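Local structure of latent form of PPO4 Tyrosinase (4OUA) at residues Ala227-Phe232 / Trp300-Pro305; Met409-Ile414 / Arg526-Pro531; Thr413-Trp418 / Arg520-Gly525; Gly448-Phe453 / Gly474-Asp479. The protein catalyses, as a two-copper oxidase, the o-hydroxylation of monophenols and the oxidation of the resulting o-diphenols to o-quinones, an early step toward melanin. All blocks are in the same frame, centred on the assembly; numbering follows the deposited sequence.

Contact 1 (Ala227-Phe232 / Trp300-Pro305); sequences ANWEAF and WVTQGP. With NA (sodium ion), chain K.
The indole of Trp-229 offers one face to the backbone of Trp-300, Val-301 and Thr-302. Val-301 CA sits 3.6 Å from the centroid of the Trp-229 five-membered ring, only 8° off the ring normal, a CH-pi contact squarely over the face. Nearer the rim of the same face are the carbonyl carbon of Trp-300 and, 3.5 Å from Trp-229 CZ2, the CG2 methyl of Val-301. Thr-302 N lies over the pyrrole end, 3.6 Å from Trp-229 CD1. The second indole, that of Trp-300, runs alongside and points the same way, but the two planes are inclined at 57°; Trp-229 CZ3 meets Trp-300 CE3 at 3.7 Å, and Trp-229 CH2 hangs over the margin of the Trp-300 face. With chi1 at -171°, Trp-229 extends its CG away from its own backbone N and toward this passing chain. The setting is the start of helix 229-233 in the copper-binding central domain, where Asn-228 is the N-cap: its OD1 accepts from Ala-231 N at 3.0 Å. At the second residue of the helix, Glu-230 O binds a sodium ion at 2.4 Å, which Gly-236 O also binds. Both indole nitrogens look away from the pair, Trp-229 NE1 donating to Val-84 O and Trp-300 NE1 to Ser-338 O. The Thr-302 side chain slides past that of Trp-229 in the opposite direction, its CG2 within 3.7 Å of Trp-229 CB.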
loop_
_atom_site.group_PDB
_atom_site.type_symbol
_atom_site.label_atom_id
_atom_site.label_comp_id
_atom_site.label_asym_id
_atom_site.label_seq_id
_atom_site.Cartn_x
_atom_site.Cartn_y
_atom_site.Cartn_z
ATOM N N ALA B 227 5.911 16.040 -4.433
ATOM C CA ALA B 227 7.196 16.728 -4.340
ATOM C C ALA B 227 7.605 17.062 -2.908
ATOM O O ALA B 227 8.721 17.527 -2.673
ATOM C CB ALA B 227 7.163 17.995 -5.182
ATOM N N ASN B 228 6.708 16.834 -1.955
ATOM C CA ASN B 228 7.030 17.057 -0.549
ATOM C C ASN B 228 6.546 15.904 0.323
ATOM O O ASN B 228 5.708 15.107 -0.095
ATOM C CB ASN B 228 6.437 18.381 -0.060
ATOM C CG ASN B 228 4.922 18.384 -0.071
ATOM O OD1 ASN B 228 4.283 17.934 0.881
ATOM N ND2 ASN B 228 4.338 18.901 -1.146
ATOM N N TRP B 229 7.077 15.819 1.539
ATOM C CA TRP B 229 6.811 14.682 2.411
ATOM C C TRP B 229 5.348 14.579 2.839
ATOM O O TRP B 229 4.791 13.485 2.892
ATOM C CB TRP B 229 7.704 14.745 3.652
ATOM C CG TRP B 229 7.642 13.503 4.483
ATOM C CD1 TRP B 229 6.941 13.323 5.639
ATOM C CD2 TRP B 229 8.298 12.259 4.213
ATOM N NE1 TRP B 229 7.124 12.045 6.109
ATOM C CE2 TRP B 229 7.954 11.371 5.252
ATOM C CE3 TRP B 229 9.146 11.810 3.194
ATOM C CZ2 TRP B 229 8.427 10.060 5.303
ATOM C CZ3 TRP B 229 9.615 10.508 3.246
ATOM C CH2 TRP B 229 9.253 9.649 4.293
ATOM N N GLU B 230 4.730 15.716 3.146
ATOM C CA GLU B 230 3.352 15.728 3.635
ATOM C C GLU B 230 2.362 15.190 2.604
ATOM O O GLU B 230 1.369 14.553 2.957
ATOM C CB GLU B 230 2.948 17.146 4.052
ATOM C CG GLU B 230 3.425 17.550 5.440
ATOM C CD GLU B 230 2.686 16.819 6.547
ATOM O OE1 GLU B 230 1.680 16.140 6.248
ATOM O OE2 GLU B 230 3.111 16.925 7.718
ATOM N N ALA B 231 2.639 15.447 1.330
ATOM C CA ALA B 231 1.747 15.032 0.254
ATOM C C ALA B 231 1.961 13.571 -0.127
ATOM O O ALA B 231 1.090 12.944 -0.732
ATOM C CB ALA B 231 1.940 15.924 -0.960
ATOM N N PHE B 232 3.123 13.036 0.237
ATOM C CA PHE B 232 3.511 11.687 -0.160
ATOM C C PHE B 232 3.389 10.671 0.974
ATOM O O PHE B 232 3.138 9.491 0.733
ATOM C CB PHE B 232 4.948 11.691 -0.690
ATOM C CG PHE B 232 5.531 10.318 -0.878
ATOM C CD1 PHE B 232 5.309 9.609 -2.045
ATOM C CD2 PHE B 232 6.306 9.737 0.114
ATOM C CE1 PHE B 232 5.843 8.346 -2.218
ATOM C CE2 PHE B 232 6.844 8.475 -0.055
ATOM C CZ PHE B 232 6.614 7.780 -1.223
ATOM N N TRP B 300 12.907 14.180 2.572
ATOM C CA TRP B 300 12.710 13.152 3.586
ATOM C C TRP B 300 11.671 13.592 4.614
ATOM O O TRP B 300 10.850 14.466 4.341
ATOM C CB TRP B 300 14.042 12.819 4.264
ATOM C CG TRP B 300 14.092 11.443 4.864
ATOM C CD1 TRP B 300 14.485 11.114 6.130
ATOM C CD2 TRP B 300 13.726 10.214 4.226
ATOM N NE1 TRP B 300 14.394 9.757 6.315
ATOM C CE2 TRP B 300 13.928 9.181 5.161
ATOM C CE3 TRP B 300 13.250 9.886 2.953
ATOM C CZ2 TRP B 300 13.672 7.844 4.866
ATOM C CZ3 TRP B 300 12.996 8.560 2.660
ATOM C CH2 TRP B 300 13.207 7.554 3.612
ATOM N N VAL B 301 11.711 12.983 5.794
ATOM C CA VAL B 301 10.705 13.223 6.824
ATOM C C VAL B 301 10.682 14.670 7.310
ATOM O O VAL B 301 11.715 15.242 7.650
ATOM C CB VAL B 301 10.925 12.307 8.041
ATOM C CG1 VAL B 301 9.818 12.514 9.065
ATOM C CG2 VAL B 301 10.989 10.854 7.603
ATOM N N THR B 302 9.488 15.252 7.334
ATOM C CA THR B 302 9.291 16.587 7.882
ATOM C C THR B 302 8.574 16.478 9.223
ATOM O O THR B 302 8.055 15.417 9.567
ATOM C CB THR B 302 8.473 17.480 6.932
ATOM O OG1 THR B 302 7.147 16.954 6.799
ATOM C CG2 THR B 302 9.131 17.545 5.561
ATOM N N GLN B 303 8.542 17.570 9.978
ATOM C CA GLN B 303 7.901 17.545 11.286
ATOM C C GLN B 303 6.382 17.518 11.152
ATOM O O GLN B 303 5.811 18.178 10.285
ATOM C CB GLN B 303 8.342 18.743 12.127
ATOM C CG GLN B 303 7.843 18.697 13.560
ATOM C CD GLN B 303 8.757 19.430 14.522
ATOM O OE1 GLN B 303 9.880 19.795 14.173
ATOM N NE2 GLN B 303 8.281 19.646 15.744
ATOM N N GLY B 304 5.735 16.740 12.014
ATOM C CA GLY B 304 4.291 16.603 11.992
ATOM C C GLY B 304 3.754 16.061 13.303
ATOM O O GLY B 304 4.515 15.560 14.129
ATOM N N PRO B 305 2.433 16.164 13.503
ATOM C CA PRO B 305 1.794 15.719 14.742
ATOM C C PRO B 305 1.288 14.280 14.686
ATOM O O PRO B 305 0.916 13.791 13.619
ATOM C CB PRO B 305 0.625 16.689 14.879
ATOM C CG PRO B 305 0.218 16.939 13.459
ATOM C CD PRO B 305 1.487 16.880 12.630
HETATM NA NA NA K . -1.017 14.348 3.334
#

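Contact 2 (Met409-Ile414 / Arg526-Pro531)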
loop_
_atom_site.group_PDB
_atom_site.type_symbol
_atom_site.label_atom_id
_atom_site.label_comp_id
_atom_site.label_asym_id
_atom_site.label_seq_id
_atom_site.Cartn_x
_atom_site.Cartn_y
_atom_site.Cartn_z
ATOM N N MET B 409 -2.596 20.377 -21.555
ATOM C CA MET B 409 -3.806 19.614 -21.277
ATOM C C MET B 409 -4.183 19.733 -19.806
ATOM O O MET B 409 -3.329 19.980 -18.954
ATOM C CB MET B 409 -3.625 18.139 -21.645
ATOM C CG MET B 409 -3.011 17.303 -20.533
ATOM S SD MET B 409 -3.493 15.564 -20.601
ATOM C CE MET B 409 -2.799 14.968 -19.062
ATOM N N PHE B 410 -5.468 19.561 -19.515
ATOM C CA PHE B 410 -5.949 19.567 -18.139
ATOM C C PHE B 410 -5.947 18.154 -17.567
ATOM O O PHE B 410 -6.470 17.226 -18.184
ATOM C CB PHE B 410 -7.354 20.166 -18.058
ATOM C CG PHE B 410 -7.375 21.667 -17.987
ATOM C CD1 PHE B 410 -7.545 22.313 -16.774
ATOM C CD2 PHE B 410 -7.225 22.433 -19.132
ATOM C CE1 PHE B 410 -7.567 23.693 -16.702
ATOM C CE2 PHE B 410 -7.245 23.815 -19.066
ATOM C CZ PHE B 410 -7.416 24.446 -17.849
ATOM N N ASP B 411 -5.349 17.998 -16.391
ATOM C CA ASP B 411 -5.310 16.705 -15.717
ATOM C C ASP B 411 -6.507 16.552 -14.784
ATOM O O ASP B 411 -6.582 17.203 -13.742
ATOM C CB ASP B 411 -4.002 16.546 -14.940
ATOM C CG ASP B 411 -3.846 15.166 -14.337
ATOM O OD1 ASP B 411 -4.317 14.186 -14.952
ATOM O OD2 ASP B 411 -3.249 15.060 -13.245
ATOM N N TRP B 412 -7.442 15.687 -15.162
ATOM C CA TRP B 412 -8.688 15.538 -14.419
ATOM C C TRP B 412 -8.631 14.408 -13.400
ATOM O O TRP B 412 -8.239 13.286 -13.718
ATOM C CB TRP B 412 -9.854 15.305 -15.383
ATOM C CG TRP B 412 -10.014 16.402 -16.388
ATOM C CD1 TRP B 412 -9.553 16.412 -17.672
ATOM C CD2 TRP B 412 -10.673 17.658 -16.188
ATOM N NE1 TRP B 412 -9.889 17.593 -18.285
ATOM C CE2 TRP B 412 -10.576 18.375 -17.396
ATOM C CE3 TRP B 412 -11.337 18.243 -15.105
ATOM C CZ2 TRP B 412 -11.118 19.651 -17.551
ATOM C CZ3 TRP B 412 -11.874 19.506 -15.261
ATOM C CH2 TRP B 412 -11.762 20.197 -16.475
ATOM N N THR B 413 -9.032 14.716 -12.172
ATOM C CA THR B 413 -9.075 13.726 -11.106
ATOM C C THR B 413 -10.278 13.961 -10.201
ATOM O O THR B 413 -10.704 15.101 -10.007
ATOM C CB THR B 413 -7.797 13.756 -10.253
ATOM O OG1 THR B 413 -7.777 12.619 -9.380
ATOM C CG2 THR B 413 -7.745 15.025 -9.421
ATOM N N ILE B 414 -10.824 12.884 -9.649
ATOM C CA ILE B 414 -11.922 12.999 -8.699
ATOM C C ILE B 414 -11.374 13.253 -7.301
ATOM O O ILE B 414 -10.898 12.336 -6.632
ATOM C CB ILE B 414 -12.804 11.741 -8.684
ATOM C CG1 ILE B 414 -13.538 11.593 -10.017
ATOM C CG2 ILE B 414 -13.801 11.806 -7.541
ATOM C CD1 ILE B 414 -14.494 10.427 -10.057
ATOM N N ARG B 526 -6.700 20.234 -13.673
ATOM C CA ARG B 526 -5.440 20.939 -13.460
ATOM C C ARG B 526 -4.718 21.265 -14.764
ATOM O O ARG B 526 -4.476 20.380 -15.584
ATOM C CB ARG B 526 -4.519 20.113 -12.562
ATOM C CG ARG B 526 -4.919 20.108 -11.097
ATOM C CD ARG B 526 -3.987 19.230 -10.283
ATOM N NE ARG B 526 -2.582 19.549 -10.522
ATOM C CZ ARG B 526 -1.870 20.400 -9.789
ATOM N NH1 ARG B 526 -2.431 21.025 -8.762
ATOM N NH2 ARG B 526 -0.596 20.625 -10.082
ATOM N N PRO B 527 -4.365 22.547 -14.950
ATOM C CA PRO B 527 -3.627 23.020 -16.126
ATOM C C PRO B 527 -2.178 22.546 -16.125
ATOM O O PRO B 527 -1.365 23.065 -15.362
ATOM C CB PRO B 527 -3.692 24.549 -15.995
ATOM C CG PRO B 527 -4.767 24.820 -14.986
ATOM C CD PRO B 527 -4.738 23.653 -14.057
ATOM N N LEU B 528 -1.867 21.569 -16.969
ATOM C CA LEU B 528 -0.500 21.082 -17.097
ATOM C C LEU B 528 0.056 21.405 -18.476
ATOM O O LEU B 528 -0.675 21.385 -19.467
ATOM C CB LEU B 528 -0.429 19.575 -16.849
ATOM C CG LEU B 528 -0.812 19.066 -15.460
ATOM C CD1 LEU B 528 -0.595 17.566 -15.377
ATOM C CD2 LEU B 528 -0.024 19.783 -14.380
ATOM N N HIS B 529 1.350 21.701 -18.536
ATOM C CA HIS B 529 1.985 22.013 -19.810
ATOM C C HIS B 529 3.385 21.410 -19.902
ATOM O O HIS B 529 4.051 21.187 -18.891
ATOM C CB HIS B 529 2.032 23.532 -20.031
ATOM C CG HIS B 529 2.915 24.266 -19.069
ATOM N ND1 HIS B 529 4.230 24.567 -19.350
ATOM C CD2 HIS B 529 2.669 24.770 -17.838
ATOM C CE1 HIS B 529 4.758 25.219 -18.330
ATOM N NE2 HIS B 529 3.831 25.355 -17.398
ATOM N N LEU B 530 3.812 21.134 -21.131
ATOM C CA LEU B 530 5.116 20.537 -21.387
ATOM C C LEU B 530 5.935 21.393 -22.343
ATOM O O LEU B 530 5.798 21.268 -23.558
ATOM C CB LEU B 530 4.960 19.127 -21.962
ATOM C CG LEU B 530 4.691 17.981 -20.984
ATOM C CD1 LEU B 530 4.310 16.718 -21.738
ATOM C CD2 LEU B 530 5.911 17.735 -20.108
ATOM N N PRO B 531 6.784 22.273 -21.792
ATOM C CA PRO B 531 7.706 23.091 -22.588
ATOM C C PRO B 531 8.534 22.247 -23.552
ATOM O O PRO B 531 8.828 21.092 -23.248
ATOM C CB PRO B 531 8.591 23.745 -21.527
ATOM C CG PRO B 531 7.704 23.848 -20.332
ATOM C CD PRO B 531 6.838 22.617 -20.360
#
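Phe-410 runs its side chain along the peptide that joins Arg-526 to Pro-527. Its CB stands 3.8 Å from Arg-526 O, an atom that also meets the CA-H of Phe-410. CG stays near the same carbonyl, while CD1 has moved on to the peptide itself, 3.6 Å from Arg-526 C. CE1 then reaches the pyrrolidine, 3.5 Å from Pro-527 CG, and CZ finishes against the same CG at 3.9 Å. The path follows from chi1 of -84°, which holds CG beside the backbone N, and it leaves Pro-527 CA over one ring face, toward the rim. On its other flank, Phe-410 CB rests over a face of the Trp-412 indole. The pairing joins the two central strands, 407-419 and 520-530, of a four-stranded antiparallel sheet in the C-terminal domain. Phe-410 and Pro-527 form a non-hydrogen-bonded pair, and next to it Met-409 and Leu-528 exchange two backbone bonds, Met-409 N to Leu-528 O at 3.0 Å and Leu-528 N to Met-409 O at 2.9 Å. On the opposite face of the sheet Leu-528 CD1 packs 3.6 Å from Asp-411 CB, crossing it at a slant. The carboxylate beyond that CB makes a salt bridge through OD1 with Lys-397 NZ, and Met-409 on this face is covered by helix 388-397.

Contact 3 (Thr413-Trp418 / Arg520-Gly525)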
loop_
_atom_site.group_PDB
_atom_site.type_symbol
_atom_site.label_atom_id
_atom_site.label_comp_id
_atom_site.label_asym_id
_atom_site.label_seq_id
_atom_site.Cartn_x
_atom_site.Cartn_y
_atom_site.Cartn_z
ATOM N N THR B 413 -9.032 14.716 -12.172
ATOM C CA THR B 413 -9.075 13.726 -11.106
ATOM C C THR B 413 -10.278 13.961 -10.201
ATOM O O THR B 413 -10.704 15.101 -10.007
ATOM C CB THR B 413 -7.797 13.756 -10.253
ATOM O OG1 THR B 413 -7.777 12.619 -9.380
ATOM C CG2 THR B 413 -7.745 15.025 -9.421
ATOM N N ILE B 414 -10.824 12.884 -9.649
ATOM C CA ILE B 414 -11.922 12.999 -8.699
ATOM C C ILE B 414 -11.374 13.253 -7.301
ATOM O O ILE B 414 -10.898 12.336 -6.632
ATOM C CB ILE B 414 -12.804 11.741 -8.684
ATOM C CG1 ILE B 414 -13.538 11.593 -10.017
ATOM C CG2 ILE B 414 -13.801 11.806 -7.541
ATOM C CD1 ILE B 414 -14.494 10.427 -10.057
ATOM N N GLN B 415 -11.432 14.509 -6.873
ATOM C CA GLN B 415 -10.927 14.897 -5.565
ATOM C C GLN B 415 -11.984 14.631 -4.500
ATOM O O GLN B 415 -13.121 15.084 -4.615
ATOM C CB GLN B 415 -10.518 16.372 -5.567
ATOM C CG GLN B 415 -9.293 16.692 -4.724
ATOM C CD GLN B 415 -9.571 16.653 -3.234
ATOM O OE1 GLN B 415 -10.721 16.736 -2.800
ATOM N NE2 GLN B 415 -8.514 16.530 -2.439
ATOM N N ALA B 416 -11.605 13.888 -3.466
ATOM C CA ALA B 416 -12.530 13.561 -2.389
ATOM C C ALA B 416 -11.867 13.720 -1.028
ATOM O O ALA B 416 -10.827 13.123 -0.758
ATOM C CB ALA B 416 -13.062 12.146 -2.557
ATOM N N SER B 417 -12.474 14.536 -0.175
ATOM C CA SER B 417 -11.968 14.745 1.172
ATOM C C SER B 417 -13.093 14.575 2.181
ATOM O O SER B 417 -14.262 14.796 1.865
ATOM C CB SER B 417 -11.335 16.131 1.309
ATOM O OG SER B 417 -12.307 17.153 1.174
ATOM N N TRP B 418 -12.733 14.175 3.393
ATOM C CA TRP B 418 -13.713 13.940 4.443
ATOM C C TRP B 418 -13.021 13.885 5.796
ATOM O O TRP B 418 -11.816 13.645 5.876
ATOM C CB TRP B 418 -14.481 12.642 4.184
ATOM C CG TRP B 418 -13.601 11.432 4.208
ATOM C CD1 TRP B 418 -13.440 10.555 5.239
ATOM C CD2 TRP B 418 -12.742 10.975 3.155
ATOM N NE1 TRP B 418 -12.541 9.576 4.892
ATOM C CE2 TRP B 418 -12.098 9.812 3.618
ATOM C CE3 TRP B 418 -12.459 11.435 1.865
ATOM C CZ2 TRP B 418 -11.186 9.105 2.838
ATOM C CZ3 TRP B 418 -11.554 10.729 1.093
ATOM C CH2 TRP B 418 -10.929 9.576 1.580
ATOM N N ARG B 520 -16.704 15.494 1.159
ATOM C CA ARG B 520 -16.714 16.563 0.170
ATOM C C ARG B 520 -16.041 16.105 -1.119
ATOM O O ARG B 520 -14.815 16.129 -1.231
ATOM C CB ARG B 520 -16.016 17.807 0.723
ATOM C CG ARG B 520 -16.385 19.093 0.011
ATOM C CD ARG B 520 -17.870 19.379 0.152
ATOM N NE ARG B 520 -18.297 19.377 1.549
ATOM C CZ ARG B 520 -19.548 19.582 1.949
ATOM N NH1 ARG B 520 -20.503 19.809 1.058
ATOM N NH2 ARG B 520 -19.843 19.562 3.242
ATOM N N ILE B 521 -16.846 15.683 -2.088
ATOM C CA ILE B 521 -16.317 15.194 -3.357
ATOM C C ILE B 521 -16.450 16.251 -4.447
ATOM O O ILE B 521 -17.298 17.139 -4.366
ATOM C CB ILE B 521 -17.030 13.903 -3.806
ATOM C CG1 ILE B 521 -17.045 12.878 -2.670
ATOM C CG2 ILE B 521 -16.357 13.318 -5.040
ATOM C CD1 ILE B 521 -17.737 11.583 -3.030
ATOM N N ARG B 522 -15.605 16.150 -5.467
ATOM C CA ARG B 522 -15.617 17.101 -6.569
ATOM C C ARG B 522 -14.670 16.653 -7.676
ATOM O O ARG B 522 -13.743 15.881 -7.436
ATOM C CB ARG B 522 -15.228 18.498 -6.077
ATOM C CG ARG B 522 -13.772 18.631 -5.656
ATOM C CD ARG B 522 -13.487 20.006 -5.073
ATOM N NE ARG B 522 -12.057 20.304 -5.027
ATOM C CZ ARG B 522 -11.264 20.031 -3.994
ATOM N NH1 ARG B 522 -11.758 19.448 -2.910
ATOM N NH2 ARG B 522 -9.975 20.341 -4.048
ATOM N N VAL B 523 -14.911 17.136 -8.889
ATOM C CA VAL B 523 -14.026 16.856 -10.012
ATOM C C VAL B 523 -13.067 18.021 -10.229
ATOM O O VAL B 523 -13.476 19.101 -10.651
ATOM C CB VAL B 523 -14.816 16.593 -11.306
ATOM C CG1 VAL B 523 -13.879 16.557 -12.501
ATOM C CG2 VAL B 523 -15.598 15.296 -11.193
ATOM N N GLN B 524 -11.789 17.797 -9.940
ATOM C CA GLN B 524 -10.794 18.858 -10.037
ATOM C C GLN B 524 -9.900 18.701 -11.264
ATOM O O GLN B 524 -9.227 17.683 -11.428
ATOM C CB GLN B 524 -9.937 18.899 -8.769
ATOM C CG GLN B 524 -8.815 19.925 -8.808
ATOM C CD GLN B 524 -8.060 20.010 -7.497
ATOM O OE1 GLN B 524 -8.632 19.818 -6.423
ATOM N NE2 GLN B 524 -6.765 20.299 -7.576
ATOM N N GLY B 525 -9.900 19.718 -12.120
ATOM C CA GLY B 525 -9.041 19.740 -13.292
ATOM C C GLY B 525 -7.822 20.617 -13.072
ATOM O O GLY B 525 -7.894 21.626 -12.371
#
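Ser-417 O accepts from Arg-520 N at 2.6 Å, and the return bond from Ser-417 N to Arg-520 O, 3.0 Å long, is nearly straight at 172°. One hydrogen-bonded pair further along, Gln-415 faces Arg-522, and here the side chains carry the contact. They run side by side with the amide stacked on the guanidinium, the planes 27° apart, and Gln-415 CG lies over one guanidinium face. Gln-415 OE1 comes 2.9 Å from Arg-522 NH1, but the angle is too poor for a hydrogen bond. Five successive antiparallel pairs, from Thr-413 with Gln-524 to Ser-417 with Arg-520, zip the centre of the four-stranded sheet together. Extended from CG to NE, Arg-522 donates NE to Asn-547 OD1 on the adjoining strand 538-548 and gives a weak bond from NH2 to Gln-524 OE1. Were a leucine to stand at Arg-522, Asn-547 OD1 and Gln-524 OE1 would probably lose a donor, and the Gln-415 amide its flat neighbour. The reverse face is apolar: Ile-414 CG2 touches Ile-521 CG2 at 3.9 Å, Ala-416 CB approaches Ile-521 CG1 at 4.1 Å, and strand 503-509 covers Ile-521 and Val-523 with Tyr-505 and Leu-503.

Contact 4 (Gly448-Phe453 / Gly474-Asp479)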
loop_
_atom_site.group_PDB
_atom_site.type_symbol
_atom_site.label_atom_id
_atom_site.label_comp_id
_atom_site.label_asym_id
_atom_site.label_seq_id
_atom_site.Cartn_x
_atom_site.Cartn_y
_atom_site.Cartn_z
ATOM N N GLY B 448 -13.163 3.963 -10.565
ATOM C CA GLY B 448 -12.240 3.520 -9.536
ATOM C C GLY B 448 -12.895 3.547 -8.169
ATOM O O GLY B 448 -14.122 3.560 -8.062
ATOM N N SER B 449 -12.079 3.560 -7.119
ATOM C CA SER B 449 -12.604 3.584 -5.760
ATOM C C SER B 449 -11.621 4.210 -4.777
ATOM O O SER B 449 -10.412 4.214 -5.005
ATOM C CB SER B 449 -12.964 2.168 -5.301
ATOM O OG SER B 449 -11.817 1.337 -5.253
ATOM N N ILE B 450 -12.157 4.743 -3.686
ATOM C CA ILE B 450 -11.342 5.248 -2.590
ATOM C C ILE B 450 -11.647 4.442 -1.337
ATOM O O ILE B 450 -12.764 4.478 -0.821
ATOM C CB ILE B 450 -11.593 6.740 -2.322
ATOM C CG1 ILE B 450 -11.231 7.574 -3.553
ATOM C CG2 ILE B 450 -10.799 7.202 -1.112
ATOM C CD1 ILE B 450 -11.440 9.061 -3.367
ATOM N N ASN B 451 -10.651 3.711 -0.853
ATOM C CA ASN B 451 -10.857 2.770 0.237
ATOM C C ASN B 451 -10.315 3.269 1.570
ATOM O O ASN B 451 -9.228 3.842 1.637
ATOM C CB ASN B 451 -10.222 1.430 -0.120
ATOM C CG ASN B 451 -10.654 0.934 -1.484
ATOM O OD1 ASN B 451 -11.634 0.198 -1.611
ATOM N ND2 ASN B 451 -9.930 1.345 -2.517
ATOM N N ILE B 452 -11.081 3.042 2.632
ATOM C CA ILE B 452 -10.704 3.508 3.961
ATOM C C ILE B 452 -10.105 2.390 4.810
ATOM O O ILE B 452 -10.758 1.378 5.068
ATOM C CB ILE B 452 -11.913 4.101 4.708
ATOM C CG1 ILE B 452 -12.702 5.029 3.783
ATOM C CG2 ILE B 452 -11.459 4.822 5.968
ATOM C CD1 ILE B 452 -11.847 6.045 3.072
ATOM N N PHE B 453 -8.863 2.581 5.243
ATOM C CA PHE B 453 -8.211 1.626 6.128
ATOM C C PHE B 453 -8.174 2.173 7.547
ATOM O O PHE B 453 -7.353 3.032 7.870
ATOM C CB PHE B 453 -6.796 1.313 5.639
ATOM C CG PHE B 453 -6.129 0.193 6.387
ATOM C CD1 PHE B 453 -6.796 -1.001 6.617
ATOM C CD2 PHE B 453 -4.827 0.327 6.843
ATOM C CE1 PHE B 453 -6.180 -2.038 7.301
ATOM C CE2 PHE B 453 -4.204 -0.704 7.524
ATOM C CZ PHE B 453 -4.882 -1.889 7.754
ATOM N N GLY B 474 -8.713 11.431 -0.871
ATOM C CA GLY B 474 -8.428 10.399 -1.851
ATOM C C GLY B 474 -8.648 10.908 -3.262
ATOM O O GLY B 474 -9.403 11.855 -3.474
ATOM N N PHE B 475 -7.991 10.279 -4.232
ATOM C CA PHE B 475 -8.076 10.722 -5.618
ATOM C C PHE B 475 -8.405 9.582 -6.575
ATOM O O PHE B 475 -7.949 8.454 -6.394
ATOM C CB PHE B 475 -6.764 11.382 -6.048
ATOM C CG PHE B 475 -6.407 12.599 -5.251
ATOM C CD1 PHE B 475 -6.733 13.865 -5.710
ATOM C CD2 PHE B 475 -5.739 12.481 -4.044
ATOM C CE1 PHE B 475 -6.402 14.990 -4.980
ATOM C CE2 PHE B 475 -5.406 13.603 -3.307
ATOM C CZ PHE B 475 -5.738 14.859 -3.777
ATOM N N VAL B 476 -9.196 9.891 -7.596
ATOM C CA VAL B 476 -9.498 8.942 -8.660
ATOM C C VAL B 476 -9.377 9.639 -10.010
ATOM O O VAL B 476 -9.971 10.694 -10.225
ATOM C CB VAL B 476 -10.903 8.340 -8.505
ATOM C CG1 VAL B 476 -11.248 7.482 -9.712
ATOM C CG2 VAL B 476 -10.989 7.528 -7.221
ATOM N N HIS B 477 -8.601 9.046 -10.913
ATOM C CA HIS B 477 -8.261 9.693 -12.177
ATOM C C HIS B 477 -9.271 9.401 -13.284
ATOM O O HIS B 477 -9.939 8.368 -13.275
ATOM C CB HIS B 477 -6.861 9.264 -12.614
ATOM C CG HIS B 477 -5.818 9.467 -11.562
ATOM N ND1 HIS B 477 -5.199 10.682 -11.351
ATOM C CD2 HIS B 477 -5.290 8.614 -10.652
ATOM C CE1 HIS B 477 -4.333 10.565 -10.361
ATOM N NE2 HIS B 477 -4.367 9.322 -9.920
ATOM N N LEU B 478 -9.368 10.320 -14.241
ATOM C CA LEU B 478 -10.371 10.234 -15.297
ATOM C C LEU B 478 -9.758 10.350 -16.688
ATOM O O LEU B 478 -10.458 10.229 -17.693
ATOM C CB LEU B 478 -11.423 11.329 -15.113
ATOM C CG LEU B 478 -12.036 11.479 -13.722
ATOM C CD1 LEU B 478 -12.954 12.689 -13.681
ATOM C CD2 LEU B 478 -12.785 10.217 -13.329
ATOM N N ASP B 479 -8.449 10.584 -16.734
ATOM C CA ASP B 479 -7.741 10.879 -17.979
ATOM C C ASP B 479 -8.023 9.880 -19.098
ATOM O O ASP B 479 -8.477 10.256 -20.177
ATOM C CB ASP B 479 -6.236 10.938 -17.719
ATOM C CG ASP B 479 -5.882 11.844 -16.559
ATOM O OD1 ASP B 479 -5.713 11.330 -15.431
ATOM O OD2 ASP B 479 -5.779 13.070 -16.775
#
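Ile-450 and Val-476 meet by their branches, Ile-450 CG1 lying 3.7 Å from Val-476 CG2. Held beside the backbone N by chi1 of -61°, CG1 carries the terminal CD1 across to the Gly-474 peptide, where Ile-450 CD1 lies 3.3 Å from Gly-474 C. The other branch, Ile-450 CG2, covers Gly-474 CA at 4.0 Å. Val-476 answers with CG1, which reaches Gly-448 CA at 4.1 Å. Shortening Ile-450 to an alanine would probably open a gap over Gly-474 and remove the CG1 that Val-476 CG2 packs on. No hydrogen bond links the segments: the strands run antiparallel, their axes 6.8 Å apart, as layers of two different sheets packed face to face. Each is positioned by its own sheet partner. Gly-448 and Ile-450 bond through the backbone to Phe-431 and Ile-429, whereas Gly-474 and Val-476 bond to Ala-416 and Ile-414. Ser-449, turned from the interface, hydrogen-bonds through OG to Glu-211 OE2, while its carbonyl takes Lys-218 NZ. Beyond the strand, Phe-453 stacks on His-254, a copper ligand. Phe-431 of strand 428-433 touches both Ile-450 and Val-476, Trp-418 of strand 407-419 touches Ile-450, and helix 212-224 lies against Val-476 through Lys-218.

In the fold
Contacts 2 and 3 are successive lengths of one strand pairing, sharing Thr-413 and Ile-414, with centres 15 Å apart; Trp-412 of the former packs on Gly-525 of the latter. The 474-479 segment of contact 4 extends the same sheet beside strand 407-419, and 448-453 packs on it from a second sheet; its centre is 9 Å from that of contact 3, and Trp-418 also meets Ile-452. Contact 1 belongs to the copper-binding part of the chain and touches none of the others, although its nearest atoms come within about 7 Å of contact 4. Contact 4 reaches the active site through Phe-453, on the copper ligand His-254, whereas the Trp-229 side chain is about 13 Å from a copper ion.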